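Local structure of Alpha/beta hydrolase (Streptomyces albidoflavus, 6KSU) at residues Val67-Pro72 / Val227-Ala232; Asp145-Pro150 / Asp193-Met198; Arg153-Ala158 / Ser175-Cys180. The protein probably cyclises non-ribosomal peptides by macrolactamization, acting as a stand-alone cyclase of the penicillin-binding-protein (beta-lactamase-like) family. All blocks are in the same frame, centred on the assembly; numbering follows the deposited sequence.

Contact 1. Residues Val67-Pro72 / Val227-Ala232; sequences VRTGEP and VAEGHA. With SO4 (sulfate ion), chain C.
Val67 meets His231 twice, through its backbone and through one methyl branch. Its N donates to NE2 of the imidazole at 3.1 Å, a bent bond with an N-H...N angle of 139°. The amide nitrogen arrives at the ring edge, 11° out of the imidazole plane. The side chain takes another path: CG2 of Val67 comes from one side of the ring plane, 3.5 Å from CD2 of His231, because CG2 sits beside the backbone N while CG1 is turned anti to it (chi1 167°). The other ring nitrogen, ND1, is bonded to the backbone O of Asn351, which ties the imidazole at both nitrogens. The side chain of Arg68 touches Glu241 and His242 of strand 241-242. At the edge of its guanidinium sits a sulfate, probably from the crystallisation liquor, with O4 near the guanidinium plane: NE donates to O4 in a bond whose exact length is doubtful, and NH2 of Arg68 reaches O2 of the sulfate weakly at 2.8 Å. The charged end of Glu229 stays apart, with its OE2 4.9 Å from NH1 of Arg68. Thr69 is directed toward the second segment but approaches it loosely, its OG1 lying 4.4 Å from OE1 of Glu229; that carboxylate oxygen instead takes a weak hydrogen bond from Ser66 OG, which accepts from Thr69 N. The contact therefore joins the loop that follows strand 56-63 to the segment leading into the small antiparallel pair of strands 231-232 and 241-242. Since NE2 of His231 accepts from a backbone amide and ND1 faces a backbone carbonyl oxygen, the histidine is probably neutral, with its proton on ND1, and its ring is fixed in rotation.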
loop_
_atom_site.group_PDB
_atom_site.type_symbol
_atom_site.label_atom_id
_atom_site.label_comp_id
_atom_site.label_asym_id
_atom_site.label_seq_id
_atom_site.Cartn_x
_atom_site.Cartn_y
_atom_site.Cartn_z
ATOM N N VAL A 67 -8.756 -17.266 -16.785
ATOM C CA VAL A 67 -9.602 -18.444 -16.890
ATOM C C VAL A 67 -10.155 -18.551 -18.297
ATOM O O VAL A 67 -10.262 -19.659 -18.830
ATOM C CB VAL A 67 -10.727 -18.423 -15.843
ATOM C CG1 VAL A 67 -11.783 -19.479 -16.183
ATOM C CG2 VAL A 67 -10.152 -18.726 -14.485
ATOM N N ARG A 68 -10.490 -17.406 -18.907
ATOM C CA ARG A 68 -10.965 -17.357 -20.286
ATOM C C ARG A 68 -9.980 -18.040 -21.218
ATOM O O ARG A 68 -10.282 -19.081 -21.818
ATOM C CB ARG A 68 -11.168 -15.910 -20.716
ATOM C CG ARG A 68 -11.885 -15.053 -19.748
ATOM C CD ARG A 68 -12.182 -13.714 -20.397
ATOM N NE ARG A 68 -13.473 -13.180 -19.976
ATOM C CZ ARG A 68 -13.872 -11.931 -20.191
ATOM N NH1 ARG A 68 -13.071 -11.084 -20.817
ATOM N NH2 ARG A 68 -15.074 -11.531 -19.783
ATOM N N THR A 69 -8.795 -17.447 -21.368
ATOM C CA THR A 69 -7.631 -18.127 -21.927
ATOM C C THR A 69 -7.439 -19.390 -21.105
ATOM O O THR A 69 -7.945 -19.475 -19.991
ATOM C CB THR A 69 -6.381 -17.227 -21.837
ATOM O OG1 THR A 69 -6.663 -15.931 -22.381
ATOM C CG2 THR A 69 -5.232 -17.816 -22.580
ATOM N N GLY A 70 -6.723 -20.373 -21.584
ATOM C CA GLY A 70 -6.358 -21.273 -20.519
ATOM C C GLY A 70 -5.005 -21.001 -19.906
ATOM O O GLY A 70 -4.489 -21.865 -19.189
ATOM N N GLU A 71 -4.411 -19.832 -20.152
ATOM C CA GLU A 71 -2.946 -19.710 -20.042
ATOM C C GLU A 71 -2.459 -19.918 -18.609
ATOM O O GLU A 71 -3.007 -19.326 -17.673
ATOM C CB GLU A 71 -2.461 -18.357 -20.554
ATOM C CG GLU A 71 -0.976 -18.138 -20.268
ATOM C CD GLU A 71 -0.315 -17.217 -21.262
ATOM O OE1 GLU A 71 0.939 -17.132 -21.243
ATOM O OE2 GLU A 71 -1.041 -16.579 -22.056
ATOM N N PRO A 72 -1.449 -20.750 -18.399
ATOM C CA PRO A 72 -0.855 -20.873 -17.062
ATOM C C PRO A 72 -0.061 -19.649 -16.599
ATOM O O PRO A 72 0.515 -18.889 -17.387
ATOM C CB PRO A 72 0.078 -22.086 -17.193
ATOM C CG PRO A 72 0.212 -22.337 -18.677
ATOM C CD PRO A 72 -1.063 -21.852 -19.288
ATOM N N VAL A 227 0.422 -11.018 -18.888
ATOM C CA VAL A 227 -0.138 -10.453 -17.673
ATOM C C VAL A 227 -1.259 -11.353 -17.180
ATOM O O VAL A 227 -1.917 -12.056 -17.960
ATOM C CB VAL A 227 -0.661 -9.020 -17.902
ATOM C CG1 VAL A 227 0.492 -8.072 -17.988
ATOM C CG2 VAL A 227 -1.492 -8.975 -19.185
ATOM N N ALA A 228 -1.486 -11.300 -15.867
ATOM C CA ALA A 228 -2.594 -11.989 -15.248
ATOM C C ALA A 228 -3.792 -11.071 -15.211
ATOM O O ALA A 228 -3.665 -9.883 -14.921
ATOM C CB ALA A 228 -2.244 -12.436 -13.829
ATOM N N GLU A 229 -4.955 -11.636 -15.505
ATOM C CA GLU A 229 -6.221 -10.965 -15.271
ATOM C C GLU A 229 -6.734 -11.256 -13.862
ATOM O O GLU A 229 -6.321 -12.219 -13.198
ATOM C CB GLU A 229 -7.256 -11.406 -16.305
ATOM C CG GLU A 229 -6.658 -11.881 -17.614
ATOM C CD GLU A 229 -7.646 -11.779 -18.756
ATOM O OE1 GLU A 229 -7.388 -12.355 -19.837
ATOM O OE2 GLU A 229 -8.684 -11.111 -18.571
ATOM N N GLY A 230 -7.633 -10.369 -13.399
ATOM C CA GLY A 230 -8.288 -10.543 -12.116
ATOM C C GLY A 230 -9.582 -11.367 -12.204
ATOM O O GLY A 230 -10.227 -11.461 -13.250
ATOM N N HIS A 231 -9.955 -11.957 -11.069
ATOM C CA HIS A 231 -11.010 -12.950 -11.001
ATOM C C HIS A 231 -11.754 -12.798 -9.684
ATOM O O HIS A 231 -11.187 -12.352 -8.685
ATOM C CB HIS A 231 -10.463 -14.390 -11.125
ATOM C CG HIS A 231 -9.693 -14.651 -12.391
ATOM N ND1 HIS A 231 -8.447 -14.109 -12.640
ATOM C CD2 HIS A 231 -9.997 -15.399 -13.480
ATOM C CE1 HIS A 231 -8.017 -14.514 -13.824
ATOM N NE2 HIS A 231 -8.939 -15.299 -14.354
ATOM N N ALA A 232 -13.038 -13.157 -9.703
ATOM C CA ALA A 232 -13.891 -13.125 -8.520
ATOM C C ALA A 232 -15.023 -14.126 -8.692
ATOM O O ALA A 232 -15.578 -14.260 -9.784
ATOM C CB ALA A 232 -14.484 -11.735 -8.279
HETATM S S SO4 C . -16.781 -14.271 -19.388
HETATM O O1 SO4 C . -17.542 -15.325 -18.721
HETATM O O2 SO4 C . -17.421 -12.987 -19.118
HETATM O O3 SO4 C . -16.744 -14.507 -20.834
HETATM O O4 SO4 C . -15.413 -14.266 -18.881
#

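Contact 2. Residues Asp145-Pro150 / Asp193-Met198; sequences DEMRGP and DWWTAM
A capped helix start, that of helix 194-206 in the beta-lactamase-like domain, packs here against the loop leading to helix 153-160. Asp193 is the N-cap, and CB of Pro150 packs against CG of Asp193 at 3.8 Å. With CG placed between the backbone N and the carbonyl carbon (chi1 68°), the carboxylate turns back over the first helical turn. There OD1 of Asp193 accepts from Thr196 N at 2.8 Å, the donor standing 46° out of the carboxylate plane, and OD2 takes the hydroxyl of Thr196 on its syn side but tilted well out of that plane. Trp195 offers the loop its six-membered rim: the methyl CE of Met147, at the end of an extended chain coming from the opposite direction, meets CH2 of Trp195 in the ring plane at 3.9 Å. Pro150 O lies near that plane too, 3.3 Å from CZ3 of Trp195. The indole is held at its other end by the bond from NE1 to His214 O, and Trp194 CE3 lies over one face, toward the rim. A water bridges the two backbones, donating to Pro150 O at 2.9 Å and accepting from Trp194 N at 2.6 Å.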
loop_
_atom_site.group_PDB
_atom_site.type_symbol
_atom_site.label_atom_id
_atom_site.label_comp_id
_atom_site.label_asym_id
_atom_site.label_seq_id
_atom_site.Cartn_x
_atom_site.Cartn_y
_atom_site.Cartn_z
ATOM N N ASP A 145 -9.552 12.192 -13.828
ATOM C CA ASP A 145 -9.791 11.410 -15.032
ATOM C C ASP A 145 -9.574 12.226 -16.291
ATOM O O ASP A 145 -9.707 11.699 -17.402
ATOM C CB ASP A 145 -11.203 10.833 -14.992
ATOM C CG ASP A 145 -11.383 9.843 -13.858
ATOM O OD1 ASP A 145 -10.419 9.096 -13.571
ATOM O OD2 ASP A 145 -12.477 9.813 -13.257
ATOM N N GLU A 146 -9.210 13.491 -16.125
ATOM C CA GLU A 146 -8.899 14.405 -17.205
ATOM C C GLU A 146 -7.451 14.272 -17.704
ATOM O O GLU A 146 -7.098 14.916 -18.698
ATOM C CB GLU A 146 -9.228 15.827 -16.710
ATOM C CG GLU A 146 -10.757 16.177 -16.734
ATOM C CD GLU A 146 -11.459 16.302 -15.355
ATOM O OE1 GLU A 146 -10.822 16.688 -14.352
ATOM O OE2 GLU A 146 -12.685 16.039 -15.274
ATOM N N MET A 147 -6.625 13.419 -17.079
ATOM C CA MET A 147 -5.237 13.215 -17.496
ATOM C C MET A 147 -5.151 12.275 -18.687
ATOM O O MET A 147 -5.741 11.190 -18.673
ATOM C CB MET A 147 -4.400 12.632 -16.353
ATOM C CG MET A 147 -2.950 12.271 -16.739
ATOM S SD MET A 147 -1.888 11.846 -15.324
ATOM C CE MET A 147 -0.423 11.192 -16.141
ATOM N N ARG A 148 -4.361 12.647 -19.677
ATOM C CA ARG A 148 -4.297 11.763 -20.837
ATOM C C ARG A 148 -2.885 11.373 -21.245
ATOM O O ARG A 148 -2.673 10.232 -21.656
ATOM C CB ARG A 148 -5.014 12.409 -22.023
ATOM C CG ARG A 148 -6.359 11.767 -22.319
ATOM C CD ARG A 148 -7.238 12.669 -23.162
ATOM N NE ARG A 148 -8.643 12.288 -23.066
ATOM C CZ ARG A 148 -9.535 12.912 -22.304
ATOM N NH1 ARG A 148 -9.169 13.953 -21.565
ATOM N NH2 ARG A 148 -10.795 12.491 -22.280
ATOM N N GLY A 149 -1.920 12.278 -21.156
ATOM C CA GLY A 149 -0.568 11.964 -21.562
ATOM C C GLY A 149 0.232 11.373 -20.421
ATOM O O GLY A 149 -0.314 11.072 -19.353
ATOM N N PRO A 150 1.544 11.182 -20.627
ATOM C CA PRO A 150 2.412 10.707 -19.534
ATOM C C PRO A 150 2.825 11.769 -18.523
ATOM O O PRO A 150 3.433 11.409 -17.509
ATOM C CB PRO A 150 3.651 10.167 -20.274
ATOM C CG PRO A 150 3.689 10.946 -21.546
ATOM C CD PRO A 150 2.237 11.169 -21.928
ATOM N N ASP A 193 9.080 11.580 -17.763
ATOM C CA ASP A 193 7.830 11.176 -17.139
ATOM C C ASP A 193 8.051 9.974 -16.215
ATOM O O ASP A 193 9.071 9.269 -16.293
ATOM C CB ASP A 193 6.794 10.854 -18.208
ATOM C CG ASP A 193 7.140 9.602 -19.000
ATOM O OD1 ASP A 193 6.900 8.487 -18.484
ATOM O OD2 ASP A 193 7.648 9.723 -20.140
ATOM N N TRP A 194 7.076 9.742 -15.330
ATOM C CA TRP A 194 7.232 8.700 -14.315
ATOM C C TRP A 194 7.481 7.326 -14.936
ATOM O O TRP A 194 8.322 6.570 -14.444
ATOM C CB TRP A 194 6.001 8.645 -13.395
ATOM C CG TRP A 194 6.027 7.451 -12.484
ATOM C CD1 TRP A 194 6.667 7.354 -11.287
ATOM C CD2 TRP A 194 5.395 6.171 -12.708
ATOM N NE1 TRP A 194 6.468 6.096 -10.735
ATOM C CE2 TRP A 194 5.690 5.357 -11.589
ATOM C CE3 TRP A 194 4.592 5.649 -13.733
ATOM C CZ2 TRP A 194 5.240 4.048 -11.478
ATOM C CZ3 TRP A 194 4.146 4.347 -13.629
ATOM C CH2 TRP A 194 4.459 3.559 -12.499
ATOM N N TRP A 195 6.750 6.977 -16.001
ATOM C CA TRP A 195 6.967 5.686 -16.665
ATOM C C TRP A 195 8.403 5.551 -17.165
ATOM O O TRP A 195 9.095 4.568 -16.857
ATOM C CB TRP A 195 6.005 5.515 -17.842
ATOM C CG TRP A 195 4.565 5.304 -17.495
ATOM C CD1 TRP A 195 3.889 4.119 -17.500
ATOM C CD2 TRP A 195 3.602 6.313 -17.146
ATOM N NE1 TRP A 195 2.575 4.322 -17.152
ATOM C CE2 TRP A 195 2.372 5.657 -16.929
ATOM C CE3 TRP A 195 3.665 7.699 -16.982
ATOM C CZ2 TRP A 195 1.213 6.341 -16.574
ATOM C CZ3 TRP A 195 2.508 8.382 -16.619
ATOM C CH2 TRP A 195 1.300 7.698 -16.415
ATOM N N THR A 196 8.860 6.528 -17.955
ATOM C CA THR A 196 10.194 6.447 -18.534
ATOM C C THR A 196 11.248 6.354 -17.441
ATOM O O THR A 196 12.173 5.541 -17.527
ATOM C CB THR A 196 10.447 7.657 -19.436
ATOM O OG1 THR A 196 9.444 7.707 -20.456
ATOM C CG2 THR A 196 11.823 7.586 -20.080
ATOM N N ALA A 197 11.106 7.157 -16.392
ATOM C CA ALA A 197 12.089 7.160 -15.317
ATOM C C ALA A 197 12.038 5.863 -14.521
ATOM O O ALA A 197 13.086 5.293 -14.187
ATOM C CB ALA A 197 11.849 8.369 -14.408
ATOM N N MET A 198 10.827 5.380 -14.196
ATOM C CA MET A 198 10.702 4.090 -13.526
ATOM C C MET A 198 11.392 2.988 -14.331
ATOM O O MET A 198 12.158 2.179 -13.788
ATOM C CB MET A 198 9.215 3.770 -13.309
ATOM C CG MET A 198 8.915 2.452 -12.641
ATOM S SD MET A 198 9.681 2.243 -11.016
ATOM C CE MET A 198 8.656 3.245 -9.945
HETATM O O HOH W 1 5.339 11.629 -15.279
#

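Contact 3. Residues Arg153-Ala158 / Ser175-Cys180; sequences RRFAAA and SNTGYC
Apolar packing carries this contact, in which Phe155 of helix 153-160 reaches across to the first turn of helix 176-189. Its CG is turned anti to the backbone N (chi1 171°), which sends the ring out from its own helix, and the far rim, CE2 and CZ, does the touching. CB of Cys180 lies 3.4 Å from CE2 of Phe155, a close approach made obliquely to the ring. CG2 of Thr177, one helical turn earlier, comes within 3.7 Å of CZ of Phe155, also obliquely, so the ring end fits against two side chains on one flank of the helix. A sulfur-aromatic contact adds to this: SG of Cys180 is 5.2 Å from the centroid of the Phe155 ring and 42° off its normal.

The polar interactions belong to the helix start. Ser175 is the N-cap, its OG accepting from Gly178 N at 2.7 Å. The methyl of Thr177 serves the phenyl ring while its OG1 is bonded to Asp140 O, and Asn176 OD1 accepts from Lys86 NZ, the lysine of a probable SxxK motif that begins with Ser83. The helix thus divides its chemistry: hydrocarbon and sulfur face Phe155, whereas polar groups of the same turn are engaged by neighbouring loops and by Lys86, consistent with a place beside the presumed active site.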
loop_
_atom_site.group_PDB
_atom_site.type_symbol
_atom_site.label_atom_id
_atom_site.label_comp_id
_atom_site.label_asym_id
_atom_site.label_seq_id
_atom_site.Cartn_x
_atom_site.Cartn_y
_atom_site.Cartn_z
ATOM N N ARG A 153 1.968 16.994 -14.854
ATOM C CA ARG A 153 2.062 18.423 -14.530
ATOM C C ARG A 153 0.691 19.038 -14.265
ATOM O O ARG A 153 0.474 19.653 -13.215
ATOM C CB ARG A 153 2.784 19.182 -15.645
ATOM C CG ARG A 153 4.207 19.566 -15.280
ATOM C CD ARG A 153 4.912 20.320 -16.396
ATOM N NE ARG A 153 5.665 19.434 -17.286
ATOM C CZ ARG A 153 6.830 18.862 -16.980
ATOM N NH1 ARG A 153 7.384 19.070 -15.788
ATOM N NH2 ARG A 153 7.440 18.069 -17.859
ATOM N N ARG A 154 -0.249 18.896 -15.207
ATOM C CA ARG A 154 -1.599 19.400 -14.976
ATOM C C ARG A 154 -2.191 18.827 -13.692
ATOM O O ARG A 154 -2.967 19.500 -13.005
ATOM C CB ARG A 154 -2.513 19.057 -16.150
ATOM C CG ARG A 154 -2.058 19.475 -17.543
ATOM C CD ARG A 154 -2.623 18.504 -18.638
ATOM N NE ARG A 154 -1.870 17.245 -18.812
ATOM C CZ ARG A 154 -2.355 16.124 -19.369
ATOM N NH1 ARG A 154 -3.608 16.068 -19.803
ATOM N NH2 ARG A 154 -1.585 15.041 -19.489
ATOM N N PHE A 155 -1.839 17.583 -13.355
ATOM C CA PHE A 155 -2.408 16.937 -12.177
ATOM C C PHE A 155 -1.922 17.616 -10.914
ATOM O O PHE A 155 -2.682 17.767 -9.950
ATOM C CB PHE A 155 -2.037 15.455 -12.163
ATOM C CG PHE A 155 -2.397 14.740 -10.886
ATOM C CD1 PHE A 155 -3.610 14.075 -10.766
ATOM C CD2 PHE A 155 -1.510 14.702 -9.820
ATOM C CE1 PHE A 155 -3.950 13.397 -9.596
ATOM C CE2 PHE A 155 -1.841 14.040 -8.653
ATOM C CZ PHE A 155 -3.069 13.383 -8.539
ATOM N N ALA A 156 -0.645 17.987 -10.897
ATOM C CA ALA A 156 -0.073 18.738 -9.788
ATOM C C ALA A 156 -0.909 19.967 -9.464
ATOM O O ALA A 156 -1.226 20.227 -8.297
ATOM C CB ALA A 156 1.350 19.149 -10.144
ATOM N N ALA A 157 -1.272 20.739 -10.491
ATOM C CA ALA A 157 -2.102 21.923 -10.273
ATOM C C ALA A 157 -3.416 21.553 -9.603
ATOM O O ALA A 157 -3.800 22.157 -8.597
ATOM C CB ALA A 157 -2.357 22.640 -11.599
ATOM N N ALA A 158 -4.100 20.530 -10.131
ATOM C CA ALA A 158 -5.421 20.160 -9.628
ATOM C C ALA A 158 -5.383 19.815 -8.148
ATOM O O ALA A 158 -6.352 20.071 -7.423
ATOM C CB ALA A 158 -5.989 18.985 -10.425
ATOM N N SER A 175 -2.423 8.159 1.347
ATOM C CA SER A 175 -2.787 9.047 0.241
ATOM C C SER A 175 -2.193 8.506 -1.060
ATOM O O SER A 175 -0.978 8.528 -1.247
ATOM C CB SER A 175 -2.309 10.479 0.524
ATOM O OG SER A 175 -2.516 11.323 -0.595
ATOM N N ASN A 176 -3.051 7.996 -1.943
ATOM C CA ASN A 176 -2.616 7.679 -3.295
ATOM C C ASN A 176 -2.190 8.940 -4.027
ATOM O O ASN A 176 -1.223 8.934 -4.801
ATOM C CB ASN A 176 -3.756 6.980 -4.052
ATOM C CG ASN A 176 -4.033 5.584 -3.532
ATOM O OD1 ASN A 176 -3.120 4.781 -3.398
ATOM N ND2 ASN A 176 -5.290 5.299 -3.212
ATOM N N THR A 177 -2.925 10.026 -3.806
ATOM C CA THR A 177 -2.626 11.297 -4.449
ATOM C C THR A 177 -1.261 11.818 -4.032
ATOM O O THR A 177 -0.538 12.412 -4.843
ATOM C CB THR A 177 -3.721 12.296 -4.091
ATOM O OG1 THR A 177 -4.994 11.705 -4.389
ATOM C CG2 THR A 177 -3.551 13.601 -4.866
ATOM N N GLY A 178 -0.890 11.604 -2.772
ATOM C CA GLY A 178 0.447 11.976 -2.351
ATOM C C GLY A 178 1.514 11.332 -3.215
ATOM O O GLY A 178 2.516 11.967 -3.570
ATOM N N TYR A 179 1.301 10.077 -3.601
ATOM C CA TYR A 179 2.312 9.439 -4.418
ATOM C C TYR A 179 2.190 9.849 -5.875
ATOM O O TYR A 179 3.206 9.929 -6.570
ATOM C CB TYR A 179 2.256 7.929 -4.242
ATOM C CG TYR A 179 3.211 7.471 -3.155
ATOM C CD1 TYR A 179 4.356 6.735 -3.470
ATOM C CD2 TYR A 179 2.983 7.798 -1.817
ATOM C CE1 TYR A 179 5.231 6.321 -2.484
ATOM C CE2 TYR A 179 3.869 7.388 -0.817
ATOM C CZ TYR A 179 4.984 6.645 -1.168
ATOM O OH TYR A 179 5.859 6.226 -0.205
ATOM N N CYS A 180 0.983 10.181 -6.334
ATOM C CA CYS A 180 0.866 10.735 -7.675
ATOM C C CYS A 180 1.614 12.056 -7.782
ATOM O O CYS A 180 2.200 12.362 -8.827
ATOM C CB CYS A 180 -0.602 10.893 -8.042
ATOM S SG CYS A 180 -1.493 9.304 -8.037
#

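Overall arrangement
All three contacts lie in the beta-lactamase-like part of the chain, none in the eight-stranded barrel that begins with strand 394-398 and ends with strand 466-470. Contacts 2 and 3 are neighbours, with centres 11 Å apart, and they touch where Arg154 packs against residues 146-149. They belong to the helical region, where helices 176-189 and 194-206 follow one another. Contact 1 sits apart, its centre 27 Å from that of contact 2 and 32 Å from that of contact 3, at the loop after strand 56-63. Along the chain the pairs are concentric: 67-72 and 227-232 enclose 145-150 and 193-198, which enclose 153-158 and 175-180. Successive closures thus gather the long, helix-containing stretch between strands 56-63 and 231-232, which has almost no strand.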